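Local coordinates for protein tryptophan synthase alpha-subunit (Pyrococcus furiosus, PDB 1GEQ) that cleaves indoleglycerol phosphate by a retro-aldol reaction into indole and glyceraldehyde 3-phosphate, as the alpha subunit of the enzyme that makes tryptophan, at residues G33-G38 / S79-V84; L85-N90 / D110-V115; Y10-D15 / Q52-R57; F100-K105 / R130-K135; S221-I226 / E236-K241. All blocks are in the same frame, centred on the assembly; numbering follows the deposited sequence.

In the fold
All five contacts lie in one closed barrel of eight parallel strands with its helices packed outside. Contacts 1 and 2 are consecutive strand pairings that share strand 83-87, their centres about 13 Å apart. Contact 3 ties the end of strand 6-12, which neighbours strand 35-38, to helix 49-60; along the chain contacts 1 and 3 interleave. Contact 4 joins two outer helical elements around strand 111-114, its centre about 11 Å from that of contact 2. Contact 5 pairs the last two helices, its centre about 30 Å from that of contact 4, on the opposite side of the chain's centre. Contact 1 contains the catalytic Glu36, and side chains of contacts 2 and 3 come close to Glu36 or Asp47.

Contact 1 of 5, residues G33-G38 / S79-V84; sequences GAIELG and SSTPIV
Ile35 bonds through its backbone to both Pro82 and Val84, giving two of the three hydrogen bonds that join 33-38 to 79-84. Ile35 N reaches Pro82 O at 3.0 Å and 148°, the most bent of the set; Val84 N then meets Ile35 O at 2.8 Å, and Leu37 N meets Val84 O at 2.9 Å, both nearly straight. Ile35 therefore gives and receives a bond on the same strand edge, as parallel pairing requires. CA-H...O contacts supplement these bonds, among them Glu36 CA to Val84 O at 3.3 Å. This pairing of the second and third strands belongs to the TIM barrel, with Val84 and the catalytic proton acceptor Glu36 on one face, and Ile35 and Ile83 on the other, against helix 65-76. Apolar contact is concentrated in that isoleucine pair. Ile83 CG1 stands beside its backbone N (chi1 -77°), and a second bend at chi2 brings CD1 to 3.5 Å from Ile35 CB, a tight approach, with Ile35 CG2 also in touch. Toward the start of the pairing, Thr81 CG2 packs on Ala34 CA at 3.9 Å and Pro82 CD on Gly33 O at 3.7 Å. Ser79 OG accepts from Thr81 N in an ST turn, and Asp29 bonds the hydroxyls of both Ser79 and Thr81.

Contact 2 of 5, residues L85-N90 / D110-V115; sequences LMTYYN and DGILVV
Met86 lies beside Leu113 on one face of two neighbouring parallel strands of the TIM barrel, the third and fourth, whose axes are 15° apart, and its end meets Val115, just past the strand. The two longer side chains lie side by side and point the same way, Met86 CG being 4.0 Å from Leu113 CD2. With CG anti to the backbone N (chi1 -171°) and the chain extended beyond it, Met86 carries its terminal CE to 3.7 Å from Val115 CG2. Val115 is the main bump of the contact: CG2 sits between that methyl and Thr87 O, 3.5 Å from the oxygen, while its other methyl, CG1, rests against Tyr88 CZ, and its CB stands over the middle of the ring, 4.2 Å from the centroid and only 3° off the normal, a CH-pi contact. The phenol hydroxyl of Tyr88 bonds to the catalytic Asp47, which places this valine-backed ring beside the active site. On the other face, Val114 CG1 fits against Tyr89 CD1 at 3.9 Å, meeting the ring obliquely, while Ile112 and Leu85 turn toward Phe100 of helix 97-107. Backbone bonds set the register: Leu85 N to Gly111 O, Leu113 N to Leu85 O, Thr87 N to Leu113 O and Val115 N to Thr87 O. Where the strand ends, Thr87 OG1 donates to Tyr88 O at 2.9 Å, on a lone pair in the carbonyl plane.

Contact 3 of 5, residues Y10-D15 / Q52-R57; sequences YLTAGD and QESHYR
Asp15 and Arg57 form a side-on salt bridge, one nitrogen to each carboxylate oxygen. Arg57 NE reaches Asp15 OD2 at 2.9 Å, nearly straight at 171° and in the guanidinium plane; NH2 meets Asp15 OD1 at 2.9 Å on its syn lone pair, with more tilt. The two planes stand 40° apart. A bend at chi3 (-66°) turns the arginine back over its own helix, where Glu53 O and Ser54 CA lie over one face of the guanidinium. A lysine in its place, with a single nitrogen, would probably leave one oxygen of Asp15 without its mate and its carboxylate freer to turn. The close-packed, buried part adjoins this bridge through Ser54 CB, 3.2 Å from Asp15 OD1: Thr12 OG1 is 2.8 Å from Ser54 OG, within a polar cluster that includes Tyr10 OH, while Ser54 OG also bonds to Ile51 O. By contrast, His55 makes looser contact, its NE2 3.7 Å from Tyr10 OH, and its ND1 is hydrogen-bonded to the backbone N of Phe41. Arg57 is partly exposed, so the bridge borders the solvent side. Joining the first strand to helix 49-60, near Glu36 and Asp47, this contact belongs to the C-terminal ends of the barrel strands, where TIM-barrel enzymes have their active sites.

Contact 4 of 5, residues F100-K105 / R130-K135; sequences FLAEAK and REEGIK
Helix 97-107 of the TIM barrel's outer layer packs on the end of helix 122-132, where Lys105 passes Gly133, the glycine of a Schellman motif, and Ile134 after it. Gly133 leaves the helix with positive phi (76°), and its N returns a bond to Arg130 O. A side chain here would be tight against Lys105 CE, which is a second reason for glycine besides phi. Lys105 and Ile134 run antiparallel alongside each other: Ile134 CD1 lies 3.6 Å from Lys105 CD and 3.7 Å from Lys105 CB. Ile134 CG1, beside its backbone N (chi1 -70°), points the branch toward the helix, 3.9 Å from Leu101 O. An alanine here is likely to open a gap beneath the aliphatic part of Lys105, leaving that chain freer to turn. The inner side of the contact is buried by Ile112 of strand 111-114, on which both Leu101 and Ile134 rest. In the last turn of helix 122-132, Glu132 folds at chi2 and lays its CG 4.1 Å from Leu101 CB, with OE1 3.8 Å from Ala102 CB. Its OE2 forms a salt bridge to Arg98 of helix 97-107, so the carboxylate links the two helices. The exposed margin is marked by Lys105: its CG approaches Glu132 O at 3.3 Å, and NZ makes a weak hydrogen bond to Gly133 O, also at 3.3 Å.

Contact 5 of 5, residues S221-I226 / E236-K241; sequences SALVKI and EFLKKK
Ile226 and Leu238 pass flank to flank, their tips pointing opposite ways, with Ile226 CB 4.0 Å from Leu238 CD2. The same methyl meets Leu223, whose side chain lies aslant that of Leu238: Leu238 CD2 is 4.0 Å from Leu223 CB and 3.5 Å from Leu223 O, so one branch of Leu238 rests between two residues of the facing helix. Leu238 CG stands beside its backbone N (chi1 -67°), which points that branch toward helix 221-230. These are the two last helices of the TIM barrel chain, 221-230 after the eighth strand and 235-246 closing the sequence; their segments run nearly antiparallel, at 156°, their axes approaching to 9.7 Å. Inward, Leu223 touches Pro9 of the first strand, and Leu238 meets Phe24 and Leu28 of helix 18-28. Outward, the two branches of Ile226 part: CG2 packs on Phe237 CB at 3.7 Å, while CD1 reaches Lys241 CB at 3.7 Å. Phe237 offers only its CB to this contact, for its ring leads away and takes a cation-pi contact with Lys230. Lys241, bent at chi2 and chi3, lays its aliphatic part across both Ile226 and Leu223, with CG 4.1 Å from Leu223 CD2, while NZ makes a weak hydrogen bond to Ser201 O.

Contact 1 of 5, residues G33-G38 / S79-V84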
# COMPACT_ATOMS: atom_id res chain seq x y z
N GLY A 33 9.91 5.57 -2.95
CA GLY A 33 10.86 4.79 -2.17
C GLY A 33 10.34 3.37 -2.18
O GLY A 33 11.08 2.41 -1.98
N ALA A 34 9.03 3.24 -2.42
CA ALA A 34 8.35 1.96 -2.49
C ALA A 34 6.98 2.23 -3.11
O ALA A 34 6.53 3.37 -3.15
CB ALA A 34 8.20 1.34 -1.11
N ILE A 35 6.33 1.17 -3.58
CA ILE A 35 5.02 1.30 -4.20
C ILE A 35 4.01 0.27 -3.67
O ILE A 35 4.33 -0.90 -3.52
CB ILE A 35 5.14 1.11 -5.73
CG1 ILE A 35 5.93 2.28 -6.33
CG2 ILE A 35 3.76 1.00 -6.37
CD1 ILE A 35 6.32 2.09 -7.78
N GLU A 36 2.80 0.74 -3.37
CA GLU A 36 1.73 -0.15 -2.90
C GLU A 36 0.76 -0.29 -4.06
O GLU A 36 0.21 0.71 -4.54
CB GLU A 36 0.99 0.45 -1.69
CG GLU A 36 1.70 0.25 -0.34
CD GLU A 36 0.87 0.74 0.83
OE1 GLU A 36 1.32 0.60 1.99
OE2 GLU A 36 -0.24 1.27 0.60
N LEU A 37 0.55 -1.52 -4.52
CA LEU A 37 -0.36 -1.77 -5.63
C LEU A 37 -1.56 -2.52 -5.08
O LEU A 37 -1.43 -3.65 -4.59
CB LEU A 37 0.33 -2.62 -6.70
CG LEU A 37 -0.45 -2.91 -7.99
CD1 LEU A 37 -0.75 -1.61 -8.71
CD2 LEU A 37 0.36 -3.84 -8.89
N GLY A 38 -2.73 -1.90 -5.17
CA GLY A 38 -3.93 -2.53 -4.64
C GLY A 38 -4.73 -3.37 -5.61
O GLY A 38 -4.96 -2.98 -6.76
N SER A 79 12.35 -1.41 -13.53
CA SER A 79 12.70 -0.92 -12.20
C SER A 79 12.85 -1.97 -11.11
O SER A 79 12.31 -3.08 -11.21
CB SER A 79 11.67 0.11 -11.75
OG SER A 79 11.94 0.58 -10.44
N SER A 80 13.59 -1.61 -10.07
CA SER A 80 13.81 -2.50 -8.94
C SER A 80 13.14 -1.95 -7.68
O SER A 80 13.31 -2.49 -6.60
CB SER A 80 15.32 -2.67 -8.71
OG SER A 80 15.95 -1.42 -8.55
N THR A 81 12.38 -0.88 -7.83
CA THR A 81 11.69 -0.28 -6.69
C THR A 81 10.80 -1.31 -6.01
O THR A 81 10.02 -2.00 -6.66
CB THR A 81 10.84 0.92 -7.13
OG1 THR A 81 11.69 1.88 -7.77
CG2 THR A 81 10.16 1.59 -5.92
N PRO A 82 10.93 -1.45 -4.68
CA PRO A 82 10.15 -2.39 -3.90
C PRO A 82 8.65 -2.24 -4.17
O PRO A 82 8.13 -1.13 -4.23
CB PRO A 82 10.51 -2.03 -2.46
CG PRO A 82 11.93 -1.52 -2.59
CD PRO A 82 11.83 -0.66 -3.82
N ILE A 83 7.97 -3.37 -4.33
CA ILE A 83 6.54 -3.40 -4.60
C ILE A 83 5.83 -4.19 -3.52
O ILE A 83 6.22 -5.32 -3.20
CB ILE A 83 6.21 -4.09 -5.95
CG1 ILE A 83 6.52 -3.16 -7.13
CG2 ILE A 83 4.75 -4.53 -5.98
CD1 ILE A 83 5.57 -1.99 -7.26
N VAL A 84 4.78 -3.60 -2.95
CA VAL A 84 4.00 -4.28 -1.93
C VAL A 84 2.59 -4.45 -2.51
O VAL A 84 1.95 -3.47 -2.89
CB VAL A 84 3.88 -3.46 -0.62
CG1 VAL A 84 2.94 -4.16 0.34
CG2 VAL A 84 5.25 -3.28 0.02

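Contact 2 of 5, residues L85-N90 / D110-V115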
# COMPACT_ATOMS: atom_id res chain seq x y z
N LEU A 85 2.14 -5.69 -2.60
CA LEU A 85 0.82 -5.96 -3.12
C LEU A 85 -0.17 -5.86 -1.96
O LEU A 85 0.05 -6.47 -0.90
CB LEU A 85 0.79 -7.37 -3.72
CG LEU A 85 -0.09 -7.60 -4.95
CD1 LEU A 85 0.32 -6.66 -6.07
CD2 LEU A 85 0.05 -9.05 -5.40
N MET A 86 -1.22 -5.07 -2.13
CA MET A 86 -2.23 -4.89 -1.09
C MET A 86 -3.52 -5.58 -1.55
O MET A 86 -3.99 -5.34 -2.67
CB MET A 86 -2.48 -3.41 -0.83
CG MET A 86 -3.35 -3.12 0.38
SD MET A 86 -3.53 -1.35 0.69
CE MET A 86 -5.02 -1.31 1.73
N THR A 87 -4.09 -6.42 -0.70
CA THR A 87 -5.28 -7.15 -1.10
C THR A 87 -6.16 -7.58 0.06
O THR A 87 -5.71 -7.65 1.20
CB THR A 87 -4.89 -8.43 -1.88
OG1 THR A 87 -6.07 -9.09 -2.37
CG2 THR A 87 -4.15 -9.38 -0.96
N TYR A 88 -7.42 -7.86 -0.25
CA TYR A 88 -8.34 -8.37 0.74
C TYR A 88 -8.11 -9.89 0.70
O TYR A 88 -7.53 -10.39 -0.26
CB TYR A 88 -9.78 -8.00 0.39
CG TYR A 88 -10.12 -6.60 0.82
CD1 TYR A 88 -9.59 -5.49 0.16
CD2 TYR A 88 -10.93 -6.38 1.94
CE1 TYR A 88 -9.85 -4.20 0.60
CE2 TYR A 88 -11.20 -5.08 2.39
CZ TYR A 88 -10.66 -4.00 1.72
OH TYR A 88 -10.94 -2.73 2.16
N TYR A 89 -8.56 -10.60 1.73
CA TYR A 89 -8.33 -12.05 1.82
C TYR A 89 -9.07 -12.96 0.83
O TYR A 89 -8.52 -13.98 0.40
CB TYR A 89 -8.61 -12.53 3.25
CG TYR A 89 -8.04 -13.91 3.56
CD1 TYR A 89 -6.69 -14.17 3.34
CD2 TYR A 89 -8.83 -14.91 4.11
CE1 TYR A 89 -6.13 -15.41 3.67
CE2 TYR A 89 -8.28 -16.16 4.44
CZ TYR A 89 -6.94 -16.40 4.22
OH TYR A 89 -6.39 -17.62 4.54
N ASN A 90 -10.31 -12.61 0.48
CA ASN A 90 -11.11 -13.42 -0.44
C ASN A 90 -10.34 -13.92 -1.67
O ASN A 90 -10.27 -15.12 -1.91
CB ASN A 90 -12.35 -12.64 -0.88
CG ASN A 90 -13.19 -13.40 -1.89
OD1 ASN A 90 -13.63 -14.52 -1.65
ND2 ASN A 90 -13.43 -12.78 -3.04
N ASP A 110 7.64 -7.88 -3.73
CA ASP A 110 8.52 -7.97 -2.56
C ASP A 110 7.79 -8.22 -1.25
O ASP A 110 8.24 -9.02 -0.42
CB ASP A 110 9.35 -6.70 -2.46
CG ASP A 110 10.12 -6.41 -3.72
OD1 ASP A 110 9.74 -5.46 -4.45
OD2 ASP A 110 11.09 -7.14 -4.00
N GLY A 111 6.67 -7.54 -1.06
CA GLY A 111 5.93 -7.71 0.17
C GLY A 111 4.44 -7.80 -0.07
O GLY A 111 3.95 -7.47 -1.15
N ILE A 112 3.71 -8.24 0.95
CA ILE A 112 2.26 -8.36 0.83
C ILE A 112 1.53 -7.89 2.08
O ILE A 112 1.98 -8.09 3.22
CB ILE A 112 1.83 -9.81 0.53
CG1 ILE A 112 0.32 -9.85 0.28
CG2 ILE A 112 2.21 -10.72 1.68
CD1 ILE A 112 -0.13 -11.02 -0.57
N LEU A 113 0.40 -7.24 1.85
CA LEU A 113 -0.44 -6.72 2.91
C LEU A 113 -1.85 -7.25 2.70
O LEU A 113 -2.48 -6.95 1.68
CB LEU A 113 -0.44 -5.19 2.89
CG LEU A 113 -1.48 -4.47 3.76
CD1 LEU A 113 -1.41 -4.95 5.21
CD2 LEU A 113 -1.21 -2.98 3.70
N VAL A 114 -2.32 -8.06 3.64
CA VAL A 114 -3.66 -8.60 3.57
C VAL A 114 -4.49 -7.80 4.56
O VAL A 114 -4.38 -7.97 5.77
CB VAL A 114 -3.68 -10.10 3.93
CG1 VAL A 114 -5.09 -10.68 3.71
CG2 VAL A 114 -2.68 -10.85 3.08
N VAL A 115 -5.31 -6.91 4.02
CA VAL A 115 -6.16 -6.01 4.78
C VAL A 115 -7.03 -6.65 5.86
O VAL A 115 -7.03 -6.20 7.01
CB VAL A 115 -7.09 -5.23 3.83
CG1 VAL A 115 -7.85 -4.17 4.60
CG2 VAL A 115 -6.28 -4.60 2.72

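Contact 3 of 5, residues Y10-D15 / Q52-R57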
# COMPACT_ATOMS: atom_id res chain seq x y z
N TYR A 10 0.31 4.81 -3.58
CA TYR A 10 -0.61 3.68 -3.57
C TYR A 10 -1.46 3.89 -4.82
O TYR A 10 -1.90 5.02 -5.08
CB TYR A 10 -1.56 3.68 -2.36
CG TYR A 10 -2.77 2.80 -2.62
CD1 TYR A 10 -2.74 1.43 -2.35
CD2 TYR A 10 -3.90 3.32 -3.27
CE1 TYR A 10 -3.79 0.60 -2.73
CE2 TYR A 10 -4.95 2.50 -3.65
CZ TYR A 10 -4.89 1.13 -3.39
OH TYR A 10 -5.92 0.31 -3.82
N LEU A 11 -1.68 2.83 -5.59
CA LEU A 11 -2.50 2.91 -6.80
C LEU A 11 -3.32 1.63 -6.87
O LEU A 11 -2.85 0.58 -6.46
CB LEU A 11 -1.64 3.00 -8.06
CG LEU A 11 -0.79 4.25 -8.32
CD1 LEU A 11 0.01 4.05 -9.60
CD2 LEU A 11 -1.68 5.47 -8.44
N THR A 12 -4.54 1.73 -7.39
CA THR A 12 -5.36 0.53 -7.53
C THR A 12 -5.08 -0.09 -8.91
O THR A 12 -5.10 0.61 -9.93
CB THR A 12 -6.86 0.87 -7.41
OG1 THR A 12 -7.11 1.40 -6.09
CG2 THR A 12 -7.72 -0.37 -7.63
N ALA A 13 -4.80 -1.39 -8.93
CA ALA A 13 -4.51 -2.07 -10.20
C ALA A 13 -5.76 -2.07 -11.09
O ALA A 13 -6.87 -2.36 -10.64
CB ALA A 13 -4.06 -3.51 -9.94
N GLY A 14 -5.57 -1.72 -12.36
CA GLY A 14 -6.68 -1.71 -13.31
C GLY A 14 -7.56 -0.47 -13.29
O GLY A 14 -8.64 -0.48 -13.87
N ASP A 15 -7.10 0.59 -12.65
CA ASP A 15 -7.86 1.84 -12.57
C ASP A 15 -7.16 2.95 -13.37
O ASP A 15 -6.17 3.50 -12.91
CB ASP A 15 -8.01 2.27 -11.11
CG ASP A 15 -8.77 3.58 -10.95
OD1 ASP A 15 -8.68 4.18 -9.85
OD2 ASP A 15 -9.46 4.01 -11.89
N GLN A 52 -12.47 3.20 -2.24
CA GLN A 52 -13.55 2.28 -2.58
C GLN A 52 -14.01 2.52 -4.02
O GLN A 52 -14.22 1.59 -4.79
CB GLN A 52 -14.74 2.45 -1.61
CG GLN A 52 -14.46 2.09 -0.14
CD GLN A 52 -15.68 2.28 0.75
OE1 GLN A 52 -15.66 1.99 1.94
NE2 GLN A 52 -16.76 2.77 0.16
N GLU A 53 -14.16 3.79 -4.38
CA GLU A 53 -14.60 4.14 -5.73
C GLU A 53 -13.61 3.69 -6.81
O GLU A 53 -14.01 3.43 -7.95
CB GLU A 53 -14.84 5.65 -5.83
CG GLU A 53 -16.02 6.13 -5.00
CD GLU A 53 -16.25 7.63 -5.08
OE1 GLU A 53 -17.27 8.10 -4.53
OE2 GLU A 53 -15.42 8.34 -5.68
N SER A 54 -12.33 3.58 -6.45
CA SER A 54 -11.32 3.15 -7.42
C SER A 54 -11.45 1.65 -7.63
O SER A 54 -11.29 1.16 -8.76
CB SER A 54 -9.90 3.49 -6.94
OG SER A 54 -9.57 2.76 -5.77
N HIS A 55 -11.74 0.92 -6.56
CA HIS A 55 -11.92 -0.53 -6.67
C HIS A 55 -13.10 -0.79 -7.62
O HIS A 55 -13.05 -1.67 -8.46
CB HIS A 55 -12.24 -1.16 -5.31
CG HIS A 55 -11.04 -1.39 -4.44
ND1 HIS A 55 -10.76 -2.60 -3.86
CD2 HIS A 55 -10.07 -0.54 -4.03
CE1 HIS A 55 -9.67 -2.50 -3.13
NE2 HIS A 55 -9.23 -1.26 -3.21
N TYR A 56 -14.17 -0.02 -7.44
CA TYR A 56 -15.37 -0.15 -8.25
C TYR A 56 -15.09 0.14 -9.73
O TYR A 56 -15.54 -0.58 -10.61
CB TYR A 56 -16.46 0.79 -7.72
CG TYR A 56 -16.79 0.55 -6.26
CD1 TYR A 56 -17.39 1.55 -5.49
CD2 TYR A 56 -16.49 -0.67 -5.64
CE1 TYR A 56 -17.67 1.34 -4.14
CE2 TYR A 56 -16.77 -0.89 -4.30
CZ TYR A 56 -17.36 0.12 -3.55
OH TYR A 56 -17.63 -0.10 -2.22
N ARG A 57 -14.33 1.20 -10.00
CA ARG A 57 -13.99 1.55 -11.37
C ARG A 57 -13.23 0.41 -12.02
O ARG A 57 -13.60 -0.05 -13.10
CB ARG A 57 -13.13 2.82 -11.42
CG ARG A 57 -13.86 4.12 -11.16
CD ARG A 57 -13.03 5.31 -11.64
NE ARG A 57 -11.81 5.47 -10.87
CZ ARG A 57 -11.73 6.13 -9.71
NH1 ARG A 57 -12.81 6.69 -9.20
NH2 ARG A 57 -10.57 6.21 -9.07

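Contact 4 of 5, residues F100-K105 / R130-K135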
# COMPACT_ATOMS: atom_id res chain seq x y z
N PHE A 100 -0.91 -18.33 -4.41
CA PHE A 100 -0.89 -16.88 -4.58
C PHE A 100 0.48 -16.29 -4.30
O PHE A 100 1.07 -15.63 -5.16
CB PHE A 100 -1.93 -16.23 -3.67
CG PHE A 100 -2.22 -14.79 -4.01
CD1 PHE A 100 -3.38 -14.45 -4.68
CD2 PHE A 100 -1.32 -13.79 -3.67
CE1 PHE A 100 -3.64 -13.12 -5.03
CE2 PHE A 100 -1.57 -12.46 -4.01
CZ PHE A 100 -2.73 -12.12 -4.69
N LEU A 101 0.98 -16.51 -3.09
CA LEU A 101 2.28 -15.98 -2.70
C LEU A 101 3.39 -16.39 -3.66
O LEU A 101 4.27 -15.59 -3.98
CB LEU A 101 2.61 -16.44 -1.27
CG LEU A 101 1.65 -15.94 -0.18
CD1 LEU A 101 2.14 -16.39 1.19
CD2 LEU A 101 1.56 -14.42 -0.24
N ALA A 102 3.34 -17.63 -4.14
CA ALA A 102 4.34 -18.14 -5.07
C ALA A 102 4.36 -17.37 -6.39
O ALA A 102 5.42 -16.94 -6.85
CB ALA A 102 4.10 -19.62 -5.33
N GLU A 103 3.19 -17.22 -7.00
CA GLU A 103 3.09 -16.50 -8.26
C GLU A 103 3.43 -15.03 -8.06
O GLU A 103 4.01 -14.39 -8.94
CB GLU A 103 1.68 -16.65 -8.85
CG GLU A 103 1.55 -16.20 -10.30
CD GLU A 103 0.19 -16.52 -10.89
OE1 GLU A 103 -0.01 -16.31 -12.10
OE2 GLU A 103 -0.69 -16.97 -10.12
N ALA A 104 3.08 -14.49 -6.89
CA ALA A 104 3.37 -13.09 -6.59
C ALA A 104 4.88 -12.89 -6.58
O ALA A 104 5.41 -11.97 -7.20
CB ALA A 104 2.78 -12.70 -5.24
N LYS A 105 5.57 -13.78 -5.86
CA LYS A 105 7.02 -13.73 -5.76
C LYS A 105 7.63 -13.92 -7.15
O LYS A 105 8.60 -13.24 -7.50
CB LYS A 105 7.50 -14.84 -4.81
CG LYS A 105 9.01 -14.92 -4.59
CD LYS A 105 9.58 -13.62 -4.05
CE LYS A 105 11.09 -13.72 -3.83
NZ LYS A 105 11.69 -12.43 -3.39
N ARG A 130 7.18 -16.44 4.55
CA ARG A 130 8.61 -16.58 4.76
C ARG A 130 9.16 -17.67 3.85
O ARG A 130 10.20 -17.50 3.21
CB ARG A 130 8.89 -16.94 6.22
CG ARG A 130 10.24 -17.57 6.45
CD ARG A 130 10.46 -17.91 7.91
NE ARG A 130 11.61 -18.80 8.10
CZ ARG A 130 11.60 -20.10 7.81
NH1 ARG A 130 10.51 -20.67 7.33
NH2 ARG A 130 12.70 -20.83 8.01
N GLU A 131 8.46 -18.80 3.81
CA GLU A 131 8.89 -19.91 2.97
C GLU A 131 8.91 -19.54 1.50
O GLU A 131 9.79 -19.97 0.76
CB GLU A 131 7.99 -21.13 3.21
CG GLU A 131 8.37 -21.90 4.47
CD GLU A 131 7.29 -22.84 4.95
OE1 GLU A 131 7.48 -23.46 6.02
OE2 GLU A 131 6.24 -22.95 4.29
N GLU A 132 7.96 -18.72 1.07
CA GLU A 132 7.90 -18.31 -0.33
C GLU A 132 8.78 -17.10 -0.61
O GLU A 132 8.87 -16.63 -1.74
CB GLU A 132 6.46 -18.03 -0.74
CG GLU A 132 5.55 -19.25 -0.69
CD GLU A 132 6.12 -20.45 -1.45
OE1 GLU A 132 6.68 -20.25 -2.55
OE2 GLU A 132 6.00 -21.58 -0.94
N GLY A 133 9.43 -16.59 0.43
CA GLY A 133 10.31 -15.44 0.27
C GLY A 133 9.60 -14.11 0.10
O GLY A 133 10.11 -13.22 -0.57
N ILE A 134 8.42 -13.98 0.69
CA ILE A 134 7.66 -12.74 0.60
C ILE A 134 7.63 -12.04 1.96
O ILE A 134 7.35 -12.67 2.98
CB ILE A 134 6.21 -12.99 0.13
CG1 ILE A 134 6.22 -13.42 -1.34
CG2 ILE A 134 5.36 -11.73 0.31
CD1 ILE A 134 6.70 -12.32 -2.29
N LYS A 135 7.92 -10.75 1.96
CA LYS A 135 7.92 -9.97 3.20
C LYS A 135 6.49 -9.61 3.61
O LYS A 135 5.64 -9.33 2.76
CB LYS A 135 8.77 -8.71 3.04
CG LYS A 135 10.27 -8.97 3.13
CD LYS A 135 11.08 -7.70 2.90
CE LYS A 135 12.57 -7.95 3.10
NZ LYS A 135 13.38 -6.72 2.83

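Contact 5 of 5, residues S221-I226 / E236-K241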
# COMPACT_ATOMS: atom_id res chain seq x y z
N SER A 221 -5.12 8.24 -1.54
CA SER A 221 -6.33 8.96 -1.92
C SER A 221 -6.06 10.22 -2.73
O SER A 221 -6.80 10.53 -3.66
CB SER A 221 -7.16 9.30 -0.67
OG SER A 221 -6.44 10.14 0.21
N ALA A 222 -5.00 10.95 -2.41
CA ALA A 222 -4.69 12.17 -3.15
C ALA A 222 -4.35 11.88 -4.60
O ALA A 222 -4.55 12.71 -5.48
CB ALA A 222 -3.54 12.93 -2.48
N LEU A 223 -3.83 10.68 -4.87
CA LEU A 223 -3.47 10.31 -6.23
C LEU A 223 -4.64 9.65 -6.95
O LEU A 223 -4.92 9.97 -8.11
CB LEU A 223 -2.27 9.35 -6.23
CG LEU A 223 -0.98 9.84 -5.58
CD1 LEU A 223 0.05 8.72 -5.60
CD2 LEU A 223 -0.47 11.07 -6.30
N VAL A 224 -5.30 8.72 -6.28
CA VAL A 224 -6.42 8.02 -6.90
C VAL A 224 -7.55 9.00 -7.25
O VAL A 224 -8.29 8.76 -8.20
CB VAL A 224 -6.95 6.89 -5.98
CG1 VAL A 224 -5.83 5.87 -5.73
CG2 VAL A 224 -7.42 7.47 -4.67
N LYS A 225 -7.68 10.08 -6.49
CA LYS A 225 -8.71 11.08 -6.77
C LYS A 225 -8.44 11.71 -8.14
O LYS A 225 -9.36 11.99 -8.90
CB LYS A 225 -8.71 12.17 -5.70
CG LYS A 225 -9.37 13.46 -6.16
CD LYS A 225 -9.26 14.54 -5.10
CE LYS A 225 -9.59 15.91 -5.68
NZ LYS A 225 -8.60 16.31 -6.73
N ILE A 226 -7.17 11.94 -8.44
CA ILE A 226 -6.77 12.52 -9.71
C ILE A 226 -7.08 11.53 -10.82
O ILE A 226 -7.62 11.91 -11.86
CB ILE A 226 -5.26 12.87 -9.71
CG1 ILE A 226 -5.00 13.96 -8.66
CG2 ILE A 226 -4.81 13.34 -11.10
CD1 ILE A 226 -3.55 14.35 -8.51
N GLU A 236 0.59 13.18 -16.04
CA GLU A 236 1.24 14.45 -15.76
C GLU A 236 0.76 15.09 -14.46
O GLU A 236 1.54 15.71 -13.74
CB GLU A 236 1.02 15.42 -16.92
CG GLU A 236 0.98 14.76 -18.29
CD GLU A 236 -0.28 13.93 -18.49
OE1 GLU A 236 -0.18 12.71 -18.72
OE2 GLU A 236 -1.39 14.51 -18.42
N PHE A 237 -0.53 14.95 -14.16
CA PHE A 237 -1.05 15.55 -12.94
C PHE A 237 -0.58 14.79 -11.70
O PHE A 237 -0.46 15.37 -10.62
CB PHE A 237 -2.58 15.64 -12.99
CG PHE A 237 -3.10 16.38 -14.20
CD1 PHE A 237 -3.47 15.70 -15.35
CD2 PHE A 237 -3.16 17.78 -14.19
CE1 PHE A 237 -3.90 16.39 -16.48
CE2 PHE A 237 -3.60 18.48 -15.32
CZ PHE A 237 -3.96 17.78 -16.47
N LEU A 238 -0.34 13.49 -11.84
CA LEU A 238 0.15 12.68 -10.73
C LEU A 238 1.56 13.13 -10.35
O LEU A 238 1.87 13.30 -9.18
CB LEU A 238 0.15 11.19 -11.11
CG LEU A 238 -1.21 10.52 -11.34
CD1 LEU A 238 -1.02 9.11 -11.87
CD2 LEU A 238 -2.00 10.51 -10.03
N LYS A 239 2.41 13.34 -11.36
CA LYS A 239 3.78 13.78 -11.12
C LYS A 239 3.77 15.14 -10.44
O LYS A 239 4.52 15.38 -9.49
CB LYS A 239 4.55 13.85 -12.44
CG LYS A 239 4.51 12.56 -13.26
CD LYS A 239 5.26 12.68 -14.58
CE LYS A 239 6.77 12.74 -14.37
NZ LYS A 239 7.34 14.05 -14.81
N LYS A 240 2.91 16.04 -10.91
CA LYS A 240 2.83 17.37 -10.34
C LYS A 240 2.37 17.34 -8.88
O LYS A 240 2.84 18.12 -8.06
CB LYS A 240 1.88 18.24 -11.17
CG LYS A 240 2.53 18.75 -12.45
CD LYS A 240 3.54 19.84 -12.15
CE LYS A 240 2.84 21.17 -11.93
NZ LYS A 240 3.61 22.09 -11.04
N LYS A 241 1.47 16.42 -8.56
CA LYS A 241 0.99 16.31 -7.18
C LYS A 241 2.08 15.75 -6.26
O LYS A 241 2.27 16.23 -5.15
CB LYS A 241 -0.27 15.43 -7.14
CG LYS A 241 -0.76 15.11 -5.74
CD LYS A 241 -0.79 16.32 -4.81
CE LYS A 241 -2.13 17.03 -4.79
NZ LYS A 241 -2.26 17.84 -3.53